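Local coordinates for protein extracellular ligand-binding receptor (Rhodopseudomonas palustris, PDB 4F06) that probably serves as the solute-binding component of an ABC transporter for lignin-derived aromatic acids, and binds p-hydroxybenzoic acid, at residues 79-82 / 83-86; 59-62 / 63-67. One frame throughout, in Å; residues are numbered along the deposited sequence.

Contact 1: 79-82 / 83-86; sequences LYFT and PNAM. With PHB (p-hydroxybenzoic acid), chain B.
Pro-83 sits directly against Thr-82, and their side chains cross at about a right angle, with Thr-82 CB tight at 3.3 Å from Pro-83 CD. In the first helical turn the backbone nitrogens have no preceding helical carbonyl to bond, so a proline, which has no N-H, costs nothing there. Asn-84 follows, its CG anti to its own carbonyl carbon (chi1 -64°), which sends the amide back alongside Phe-81. ND2 reaches 3.7 Å from Phe-81 CB and stands at the edge of the phenyl ring, amide and ring planes 85° apart. The amide's polar partners lie beyond the helix: Glu-52 and Ser-54 receive ND2, and Asn-56 N reaches OD1. At Ala-85 the amide N donates to Phe-81 O at 3.1 Å, which also takes a weak bond from Asn-84 N; the small methyl allows Leu-79 CB to pack at 4.0 Å from Ala-85 CB. Met-86, a selenomethionine, gives its N-H to Thr-82 O and lays CG beside that same oxygen, its CE skirting Thr-82 CG2. With the turn so fixed, Thr-82 holds the ligand carboxylate twice, its N bonding PHB O2' at 2.8 Å in a nearly straight line (167°) and its OG1, also hydrogen-bonded to Thr-106 OG1, bonding PHB O1' at 2.6 Å. The ligand ring lies over one face of Tyr-80, offset toward its rim, with Tyr-80 CZ 3.6 Å from PHB C5 and the hydroxyl tied to Ala-204 O. An alanine in place of Tyr-80 would probably deprive the ligand ring of this aromatic contact and leave Ala-204 O without its hydroxyl partner. The carboxylate is thus bound at the N-terminal end of helix 82-88, probably helped by the helix dipole, in the ligand pocket of a leucine-binding-type periplasmic protein.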
# COMPACT_ATOMS: atom_id res chain seq x y z
N LEU A 79 3.16 6.06 7.75
CA LEU A 79 1.89 5.55 8.32
C LEU A 79 1.48 4.26 7.64
O LEU A 79 0.73 4.26 6.63
CB LEU A 79 0.76 6.60 8.39
CG LEU A 79 0.97 7.79 9.34
CD1 LEU A 79 1.08 7.30 10.79
CD2 LEU A 79 2.12 8.72 8.94
N TYR A 80 1.96 3.16 8.19
CA TYR A 80 1.62 1.86 7.63
C TYR A 80 0.12 1.52 7.84
O TYR A 80 -0.58 1.11 6.90
CB TYR A 80 2.49 0.77 8.28
CG TYR A 80 2.42 -0.55 7.56
CD1 TYR A 80 2.84 -0.66 6.23
CD2 TYR A 80 1.91 -1.70 8.20
CE1 TYR A 80 2.75 -1.87 5.54
CE2 TYR A 80 1.85 -2.94 7.54
CZ TYR A 80 2.26 -3.01 6.21
OH TYR A 80 2.19 -4.18 5.47
N PHE A 81 -0.37 1.69 9.09
CA PHE A 81 -1.72 1.26 9.42
C PHE A 81 -2.74 2.40 9.37
O PHE A 81 -2.50 3.49 9.92
CB PHE A 81 -1.74 0.63 10.83
CG PHE A 81 -0.99 -0.70 10.92
CD1 PHE A 81 -1.54 -1.82 10.31
CD2 PHE A 81 0.20 -0.81 11.62
CE1 PHE A 81 -0.91 -3.05 10.39
CE2 PHE A 81 0.83 -2.05 11.70
CZ PHE A 81 0.27 -3.18 11.10
N THR A 82 -3.89 2.06 8.83
CA THR A 82 -5.00 3.02 8.80
C THR A 82 -5.30 3.71 10.14
O THR A 82 -5.40 4.92 10.18
CB THR A 82 -6.26 2.36 8.21
OG1 THR A 82 -6.14 2.26 6.80
CG2 THR A 82 -7.54 3.14 8.52
N PRO A 83 -5.49 2.95 11.25
CA PRO A 83 -5.84 3.62 12.51
C PRO A 83 -4.79 4.60 12.98
O PRO A 83 -5.08 5.56 13.68
CB PRO A 83 -6.06 2.44 13.51
CG PRO A 83 -5.42 1.24 12.83
CD PRO A 83 -5.66 1.49 11.36
N ASN A 84 -3.54 4.35 12.63
CA ASN A 84 -2.47 5.28 12.99
C ASN A 84 -2.52 6.54 12.17
O ASN A 84 -2.42 7.65 12.71
CB ASN A 84 -1.12 4.57 12.90
CG ASN A 84 -1.00 3.43 13.90
OD1 ASN A 84 -1.67 3.44 14.98
ND2 ASN A 84 -0.10 2.48 13.62
N ALA A 85 -2.76 6.41 10.86
CA ALA A 85 -2.96 7.59 10.02
C ALA A 85 -4.19 8.39 10.48
O ALA A 85 -4.15 9.64 10.50
CB ALA A 85 -3.15 7.20 8.58
N MSE A 86 -5.26 7.71 10.86
CA MSE A 86 -6.44 8.43 11.35
C MSE A 86 -6.19 9.23 12.61
O MSE A 86 -6.80 10.28 12.79
CB MSE A 86 -7.58 7.44 11.60
CG MSE A 86 -8.13 6.70 10.37
SE MSE A 86 -9.06 7.88 9.20
CE MSE A 86 -9.93 6.47 8.11
C1' PHB B . -3.76 -0.28 6.32
O1' PHB B . -4.36 0.63 5.72
O2' PHB B . -3.85 -0.44 7.58
C1 PHB B . -2.96 -1.25 5.50
C2 PHB B . -3.28 -1.47 4.15
C3 PHB B . -2.57 -2.39 3.41
C4 PHB B . -1.58 -3.14 4.00
C5 PHB B . -1.26 -2.95 5.33
C6 PHB B . -1.95 -2.02 6.10
O4 PHB B . -0.90 -4.09 3.34

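Contact 2: 59-62 / 63-67; sequences QSKA and LAQEL
Lys-61 and Gln-65, one helical turn apart, cross obliquely on the outer face of the helix. The lysine leaves with CG anti to its backbone N (chi1 -173°) and stays extended, whereas Gln-65 has CG beside its own N (chi1 -69°) and leans back over the preceding turn. Gln-65 NE2 therefore comes to 3.6 Å from Lys-61 CE, the last methylene of the lysine, no hydrogen bond being formed between the two side chains, while Gln-65 CG rests 3.3 Å from Lys-61 O. Both side chains also touch Leu-91, so their long methylene stems suit a place at the margin between solvent and protein. Leu-63 leans back in the same manner, its CG 3.3 Å from Gln-59 O, and its side chain packs on Arg-50 of strand 43-51. Ala-64 faces inward, CB 3.5 Å from Ser-60 O, and its small methyl suits the close approach to Ile-11 of strand 5-12. Beneath these side chains run the i to i+4 backbone hydrogen bonds of the alpha helix, of which Leu-63 N to Gln-59 O at 2.9 Å is the first of four across these segments. The cohesion of the turn rests on these bonds, with the side chains adding van der Waals contacts, mostly against carbonyl oxygens of the turn before, while Glu-66 pairs its charge outside the helix, OE1 forming a salt bridge with Arg-50 NE.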
# COMPACT_ATOMS: atom_id res chain seq x y z
N GLN A 59 -0.12 6.09 20.27
CA GLN A 59 1.32 6.10 20.09
C GLN A 59 1.70 6.89 18.83
O GLN A 59 2.64 7.68 18.86
CB GLN A 59 1.84 4.67 20.00
CG GLN A 59 3.33 4.58 19.68
CD GLN A 59 3.73 3.15 19.88
OE1 GLN A 59 3.51 2.30 19.02
NE2 GLN A 59 4.16 2.83 21.05
N SER A 60 0.99 6.68 17.73
CA SER A 60 1.33 7.42 16.51
C SER A 60 1.02 8.91 16.62
O SER A 60 1.80 9.74 16.15
CB SER A 60 0.64 6.84 15.30
OG SER A 60 1.36 5.71 14.78
N LYS A 61 -0.07 9.25 17.33
CA LYS A 61 -0.35 10.65 17.60
C LYS A 61 0.81 11.30 18.37
O LYS A 61 1.27 12.39 18.03
CB LYS A 61 -1.68 10.79 18.36
CG LYS A 61 -2.13 12.23 18.55
CD LYS A 61 -3.44 12.30 19.32
CE LYS A 61 -3.87 13.73 19.55
NZ LYS A 61 -5.09 13.77 20.40
N ALA A 62 1.29 10.61 19.42
CA ALA A 62 2.37 11.15 20.23
C ALA A 62 3.65 11.27 19.41
O ALA A 62 4.38 12.25 19.56
CB ALA A 62 2.57 10.29 21.47
N LEU A 63 3.94 10.30 18.54
CA LEU A 63 5.16 10.41 17.73
C LEU A 63 5.05 11.62 16.81
O LEU A 63 6.04 12.34 16.64
CB LEU A 63 5.33 9.15 16.87
CG LEU A 63 5.69 7.85 17.61
CD1 LEU A 63 5.62 6.70 16.62
CD2 LEU A 63 7.03 7.94 18.31
N ALA A 64 3.89 11.82 16.20
CA ALA A 64 3.72 12.97 15.31
C ALA A 64 3.91 14.29 16.06
O ALA A 64 4.56 15.22 15.56
CB ALA A 64 2.37 12.88 14.64
N GLN A 65 3.30 14.37 17.25
CA GLN A 65 3.43 15.60 18.03
C GLN A 65 4.88 15.84 18.44
O GLN A 65 5.33 16.98 18.40
CB GLN A 65 2.52 15.54 19.26
CG GLN A 65 1.07 15.62 18.85
CD GLN A 65 0.09 15.40 19.97
OE1 GLN A 65 0.39 14.71 20.95
NE2 GLN A 65 -1.10 16.02 19.83
N GLU A 66 5.63 14.79 18.83
CA GLU A 66 7.04 14.98 19.16
C GLU A 66 7.83 15.45 17.94
O GLU A 66 8.73 16.30 18.03
CB GLU A 66 7.65 13.67 19.70
CG GLU A 66 9.14 13.78 20.08
CD GLU A 66 10.25 13.40 19.02
OE1 GLU A 66 10.05 12.87 17.91
OE2 GLU A 66 11.45 13.61 19.31
N LEU A 67 7.55 14.86 16.78
CA LEU A 67 8.28 15.29 15.57
C LEU A 67 7.96 16.77 15.24
O LEU A 67 8.86 17.52 14.86
CB LEU A 67 7.89 14.41 14.37
CG LEU A 67 8.51 13.01 14.42
CD1 LEU A 67 7.70 12.03 13.54
CD2 LEU A 67 9.97 13.10 14.02

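How the contacts relate
From the N terminus, contact 2 comes first, within helix 57-69, and contact 1 follows where strand 75-78 gives way to helix 82-88. Each lies in one continuous stretch and closes no more than a helical turn, so the two stand in series, neither nested nor crossed. Helix 57-69 makes the beta-alpha-beta crossover from strand 43-51 to the parallel strand 75-78, passing strand 5-12 between them; helix 82-88 begins the next connection, to strand 99-101. The two helices meet where Asn-84 CB packs 3.3 Å from Ser-60 OG and Ala-64 touches Val-88, joining the outer helix to the ligand-binding turn.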